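Local coordinates for UDP-N-acetylglucosamine 4,6-dehydratase (PDB 3PVZ), which binds NAD and probably acts as a lyase that removes water from UDP-N-acetylglucosamine, at residues N25-L29 and L245-F250; M184-R188 and L354-E358. One frame throughout, in Å; residues are numbered along the deposited sequence.

Contact 1 of 2, residues N25-L29 and L245-F250; sequences NEKEL and LMSCIF
L29 pushes its side chain as a knob into a hole formed by L245, M246, I249 and F250, and its branch CD2 does most of the touching. CD2 of L29 lies 3.6 Å from CE2 of F250 and also packs on CG1 of I249 and CD2 of L245. The other branch, CD1, turns to the selenium of M246, a selenomethionine, at 4.2 Å from SE. L29 and F250 cross at about a right angle, and CD2 comes obliquely at CE2.

The F250 ring reaches toward helix 19-34 with its far end and is met there by three residues. CG of F250 is anti to the carbonyl carbon, which lays the ring over CG2 of I249 in its own helix; that methyl sits under the centre of one face. E28, extended with CG anti to its backbone N, brings its carboxylate to the ring edge: OE1 of E28 is 3.4 Å from CE1 of F250, near the ring plane, and the two planes stand 78° apart. N25 comes in obliquely at CZ, its amide turned 53° from the ring, with OD1 of N25 3.8 Å from CZ of F250. The amide nitrogen of N25 gives its hydrogen bond to O of D21, one turn earlier in the same helix.

Segments 25-29 and 245-250 cross at 64°. Helix 19-34, which precedes strand 37-41, thus packs on helix 237-250, which leads into strand 255-259 of the Rossmann-type sheet and touches strand 115-118 through C248 and I249. Methyls, selenium and ring make an apolar centre with E28 and N25 beside the ring, and the segments share no hydrogen bond; the carboxylate oxygen at the positively polarised C-H edge of F250 is probably mildly favourable.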
loop_
_atom_site.group_PDB
_atom_site.type_symbol
_atom_site.label_atom_id
_atom_site.label_comp_id
_atom_site.label_asym_id
_atom_site.label_seq_id
_atom_site.Cartn_x
_atom_site.Cartn_y
_atom_site.Cartn_z
ATOM N N ASN A 25 31.305 -14.013 -1.197
ATOM C CA ASN A 25 31.413 -12.596 -0.809
ATOM C C ASN A 25 30.890 -12.313 0.589
ATOM O O ASN A 25 30.795 -11.153 0.992
ATOM C CB ASN A 25 30.672 -11.753 -1.844
ATOM C CG ASN A 25 31.436 -11.691 -3.151
ATOM O OD1 ASN A 25 32.467 -11.021 -3.224
ATOM N ND2 ASN A 25 30.983 -12.430 -4.158
ATOM N N GLU A 26 30.537 -13.370 1.309
ATOM C CA GLU A 26 29.860 -13.257 2.594
ATOM C C GLU A 26 30.697 -12.464 3.567
ATOM O O GLU A 26 30.176 -11.615 4.252
ATOM C CB GLU A 26 29.562 -14.646 3.194
ATOM C CG GLU A 26 28.640 -14.625 4.435
ATOM C CD GLU A 26 27.349 -13.789 4.236
ATOM O OE1 GLU A 26 26.586 -14.070 3.288
ATOM O OE2 GLU A 26 27.113 -12.825 5.008
ATOM N N LYS A 27 31.999 -12.717 3.598
ATOM C CA LYS A 27 32.835 -12.126 4.604
ATOM C C LYS A 27 32.867 -10.624 4.368
ATOM O O LYS A 27 32.781 -9.834 5.317
ATOM C CB LYS A 27 34.242 -12.711 4.550
ATOM C CG LYS A 27 35.151 -12.262 5.710
ATOM C CD LYS A 27 35.352 -13.376 6.749
ATOM C CE LYS A 27 36.680 -13.227 7.538
ATOM N NZ LYS A 27 37.234 -14.609 7.910
ATOM N N GLU A 28 32.996 -10.243 3.104
ATOM C CA GLU A 28 33.078 -8.817 2.743
ATOM C C GLU A 28 31.729 -8.171 2.911
ATOM O O GLU A 28 31.659 -7.049 3.375
ATOM C CB GLU A 28 33.574 -8.602 1.333
ATOM C CG GLU A 28 33.647 -7.151 0.930
ATOM C CD GLU A 28 34.529 -6.945 -0.293
ATOM O OE1 GLU A 28 34.689 -7.873 -1.127
ATOM O OE2 GLU A 28 35.076 -5.860 -0.392
ATOM N N LEU A 29 30.650 -8.895 2.609
ATOM C CA LEU A 29 29.312 -8.359 2.878
ATOM C C LEU A 29 29.165 -7.984 4.376
ATOM O O LEU A 29 28.656 -6.897 4.739
ATOM C CB LEU A 29 28.249 -9.369 2.502
ATOM C CG LEU A 29 27.869 -9.464 1.023
ATOM C CD1 LEU A 29 26.999 -10.704 0.784
ATOM C CD2 LEU A 29 27.153 -8.234 0.563
ATOM N N LEU A 245 21.114 -6.489 -2.617
ATOM C CA LEU A 245 22.223 -6.211 -1.715
ATOM C C LEU A 245 23.562 -6.301 -2.467
ATOM O O LEU A 245 24.465 -5.531 -2.189
ATOM C CB LEU A 245 22.248 -7.179 -0.547
ATOM C CG LEU A 245 23.341 -7.010 0.554
ATOM C CD1 LEU A 245 23.241 -5.745 1.298
ATOM C CD2 LEU A 245 23.281 -8.147 1.556
HETATM N N MSE A 246 23.674 -7.258 -3.387
HETATM C CA MSE A 246 24.889 -7.428 -4.177
HETATM C C MSE A 246 25.088 -6.229 -5.085
HETATM O O MSE A 246 26.178 -5.706 -5.167
HETATM C CB MSE A 246 24.832 -8.701 -5.013
HETATM C CG MSE A 246 24.924 -9.991 -4.249
HETATM SE SE MSE A 246 26.605 -10.266 -3.375
HETATM C CE MSE A 246 27.771 -10.252 -4.925
ATOM N N SER A 247 24.015 -5.773 -5.734
ATOM C CA SER A 247 24.128 -4.615 -6.590
ATOM C C SER A 247 24.446 -3.419 -5.709
ATOM O O SER A 247 25.348 -2.653 -5.997
ATOM C CB SER A 247 22.865 -4.379 -7.385
ATOM O OG SER A 247 22.966 -3.185 -8.124
ATOM N N CYS A 248 23.725 -3.299 -4.606
ATOM C CA CYS A 248 24.009 -2.239 -3.614
ATOM C C CYS A 248 25.468 -2.114 -3.179
ATOM O O CYS A 248 26.042 -1.032 -3.244
ATOM C CB CYS A 248 23.159 -2.389 -2.332
ATOM S SG CYS A 248 23.293 -0.902 -1.323
ATOM N N ILE A 249 26.030 -3.196 -2.656
ATOM C CA ILE A 249 27.350 -3.156 -2.082
ATOM C C ILE A 249 28.438 -3.233 -3.161
ATOM O O ILE A 249 29.386 -2.475 -3.112
ATOM C CB ILE A 249 27.612 -4.347 -1.164
ATOM C CG1 ILE A 249 26.585 -4.429 -0.029
ATOM C CG2 ILE A 249 29.108 -4.292 -0.658
ATOM C CD1 ILE A 249 26.507 -3.242 0.858
ATOM N N PHE A 250 28.270 -4.117 -4.138
ATOM C CA PHE A 250 29.292 -4.384 -5.177
ATOM C C PHE A 250 29.071 -3.725 -6.549
ATOM O O PHE A 250 29.967 -3.726 -7.367
ATOM C CB PHE A 250 29.452 -5.907 -5.366
ATOM C CG PHE A 250 29.930 -6.620 -4.110
ATOM C CD1 PHE A 250 31.236 -6.471 -3.675
ATOM C CD2 PHE A 250 29.069 -7.389 -3.362
ATOM C CE1 PHE A 250 31.703 -7.100 -2.521
ATOM C CE2 PHE A 250 29.521 -8.068 -2.174
ATOM C CZ PHE A 250 30.817 -7.910 -1.749
#

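Contact 2 of 2, residues M184-R188 and L354-E358; sequences MFLMR and LELFE
Chi1 of L354, with CG anti to the carbonyl carbon, carries the side chain toward helix 174-189, and chi2 (-169°) sets its two methyls against different partners there; R188, whose CG is anti to its backbone N, reaches out and bends at chi3 (72°) to lay its guanidinium over one of them. CD1 of L354 sits under the centre of that flat group, 3.6 Å from NE of R188. The second methyl, CD2, makes a CH-pi contact over one face of F185, 3.9 Å from the ring centroid, and also packs 3.8 Å from CB of M184.

E358 joins the edges of both flat groups through a single oxygen. Its OE2 lies near the plane of the guanidinium, 3.3 Å from NH1 of R188, in a salt bridge whose hydrogen bond is weak and bent, and near the plane of the F185 ring, 3.5 Å from CE1 of F185. The guanidinium and carboxylate planes are 42° apart. NH2 of R188 is held separately by OE1 of Q351, which should help fix the rotation of the group above L354. F357 adds its CD2 obliquely, 4.0 Å from CE2 of F185.

The contact is buried and joins helix 174-189, next to the seven parallel strands of the Rossmann-type sheet, to helix 351-367 near the C-terminus. Helix 131-154 lines it too: V142 and D146 touch F185, and F143 meets both the F357 ring and E358. Beyond F357 lies helix 372-382, while Y349, just ahead of helix 351-367, touches R188 and L354.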
loop_
_atom_site.group_PDB
_atom_site.type_symbol
_atom_site.label_atom_id
_atom_site.label_comp_id
_atom_site.label_asym_id
_atom_site.label_seq_id
_atom_site.Cartn_x
_atom_site.Cartn_y
_atom_site.Cartn_z
HETATM N N MSE A 184 16.339 7.975 -17.238
HETATM C CA MSE A 184 16.938 9.221 -17.771
HETATM C C MSE A 184 17.349 10.145 -16.607
HETATM O O MSE A 184 18.474 10.666 -16.565
HETATM C CB MSE A 184 15.945 9.955 -18.656
HETATM C CG MSE A 184 15.541 9.206 -19.894
HETATM SE SE MSE A 184 14.159 10.163 -20.890
HETATM C CE MSE A 184 13.818 8.875 -22.293
ATOM N N PHE A 185 16.444 10.314 -15.646
ATOM C CA PHE A 185 16.731 11.132 -14.469
ATOM C C PHE A 185 17.864 10.537 -13.673
ATOM O O PHE A 185 18.669 11.272 -13.119
ATOM C CB PHE A 185 15.481 11.331 -13.567
ATOM C CG PHE A 185 14.521 12.368 -14.082
ATOM C CD1 PHE A 185 14.668 13.694 -13.732
ATOM C CD2 PHE A 185 13.535 12.022 -14.991
ATOM C CE1 PHE A 185 13.808 14.671 -14.236
ATOM C CE2 PHE A 185 12.673 12.966 -15.517
ATOM C CZ PHE A 185 12.793 14.306 -15.130
ATOM N N LEU A 186 17.874 9.211 -13.567
ATOM C CA LEU A 186 18.921 8.456 -12.884
ATOM C C LEU A 186 20.286 8.684 -13.577
ATOM O O LEU A 186 21.292 8.805 -12.949
ATOM C CB LEU A 186 18.629 6.971 -12.978
ATOM C CG LEU A 186 18.133 6.141 -11.816
ATOM C CD1 LEU A 186 16.908 6.745 -11.180
ATOM C CD2 LEU A 186 17.894 4.675 -12.291
HETATM N N MSE A 187 20.297 8.679 -14.895
HETATM C CA MSE A 187 21.530 8.876 -15.609
HETATM C C MSE A 187 22.077 10.256 -15.283
HETATM O O MSE A 187 23.270 10.383 -15.135
HETATM C CB MSE A 187 21.376 8.667 -17.126
HETATM C CG MSE A 187 21.228 7.222 -17.606
HETATM SE SE MSE A 187 22.411 5.834 -16.813
HETATM C CE MSE A 187 21.203 5.168 -15.386
ATOM N N ARG A 188 21.232 11.281 -15.157
ATOM C CA ARG A 188 21.731 12.620 -14.834
ATOM C C ARG A 188 22.330 12.621 -13.452
ATOM O O ARG A 188 23.410 13.180 -13.250
ATOM C CB ARG A 188 20.653 13.681 -14.887
ATOM C CG ARG A 188 21.127 15.034 -14.413
ATOM C CD ARG A 188 20.191 16.176 -14.861
ATOM N NE ARG A 188 18.929 16.148 -14.125
ATOM C CZ ARG A 188 17.950 17.020 -14.294
ATOM N NH1 ARG A 188 16.847 16.904 -13.583
ATOM N NH2 ARG A 188 18.057 18.002 -15.199
ATOM N N LEU A 354 14.482 16.524 -19.911
ATOM C CA LEU A 354 14.212 16.451 -18.460
ATOM C C LEU A 354 13.531 17.727 -17.971
ATOM O O LEU A 354 12.557 17.679 -17.218
ATOM C CB LEU A 354 15.462 16.149 -17.624
ATOM C CG LEU A 354 16.209 14.845 -17.964
ATOM C CD1 LEU A 354 17.270 14.489 -16.902
ATOM C CD2 LEU A 354 15.228 13.693 -18.201
ATOM N N GLU A 355 14.030 18.864 -18.424
ATOM C CA GLU A 355 13.410 20.119 -18.038
ATOM C C GLU A 355 11.985 20.217 -18.546
ATOM O O GLU A 355 11.115 20.628 -17.782
ATOM C CB GLU A 355 14.235 21.316 -18.496
ATOM C CG GLU A 355 15.393 21.616 -17.509
ATOM C CD GLU A 355 16.527 22.429 -18.161
ATOM O OE1 GLU A 355 16.389 22.800 -19.360
ATOM O OE2 GLU A 355 17.544 22.690 -17.462
ATOM N N LEU A 356 11.763 19.817 -19.805
ATOM C CA LEU A 356 10.427 19.799 -20.415
ATOM C C LEU A 356 9.446 19.017 -19.553
ATOM O O LEU A 356 8.358 19.505 -19.239
ATOM C CB LEU A 356 10.481 19.166 -21.813
ATOM C CG LEU A 356 9.205 19.087 -22.650
ATOM C CD1 LEU A 356 8.699 20.455 -22.993
ATOM C CD2 LEU A 356 9.437 18.324 -23.941
ATOM N N PHE A 357 9.865 17.813 -19.161
ATOM C CA PHE A 357 9.032 16.900 -18.401
ATOM C C PHE A 357 8.683 17.545 -17.063
ATOM O O PHE A 357 7.535 17.583 -16.683
ATOM C CB PHE A 357 9.765 15.562 -18.222
ATOM C CG PHE A 357 8.920 14.459 -17.639
ATOM C CD1 PHE A 357 8.070 13.723 -18.446
ATOM C CD2 PHE A 357 8.977 14.160 -16.304
ATOM C CE1 PHE A 357 7.296 12.702 -17.922
ATOM C CE2 PHE A 357 8.192 13.144 -15.772
ATOM C CZ PHE A 357 7.341 12.422 -16.603
ATOM N N GLU A 358 9.669 18.083 -16.364
ATOM C CA GLU A 358 9.386 18.772 -15.096
ATOM C C GLU A 358 8.487 19.991 -15.313
ATOM O O GLU A 358 7.633 20.268 -14.504
ATOM C CB GLU A 358 10.659 19.232 -14.412
ATOM C CG GLU A 358 11.585 18.121 -13.950
ATOM C CD GLU A 358 13.018 18.609 -13.701
ATOM O OE1 GLU A 358 13.387 19.662 -14.289
ATOM O OE2 GLU A 358 13.761 17.946 -12.921
#

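In the fold
Contacts 1 and 2 lie 30 Å apart between centres, and their nearest atoms are about 10 Å from one another without touching. Along the chain their segments alternate: helix 19-34, helix 174-189, helix 237-250, helix 351-367. Each contact joins a helix near one end of the chain to a helix of the Rossmann-type region. Helix 237-250 leads into strand 255-259 and helix 174-189 into strand 194-198, neighbours in the same nine-stranded sheet. Contact 1 packs a helix near the N-terminus against this region, contact 2 a helix near the C-terminus, so both terminal parts are built onto the nucleotide-binding core at separate places.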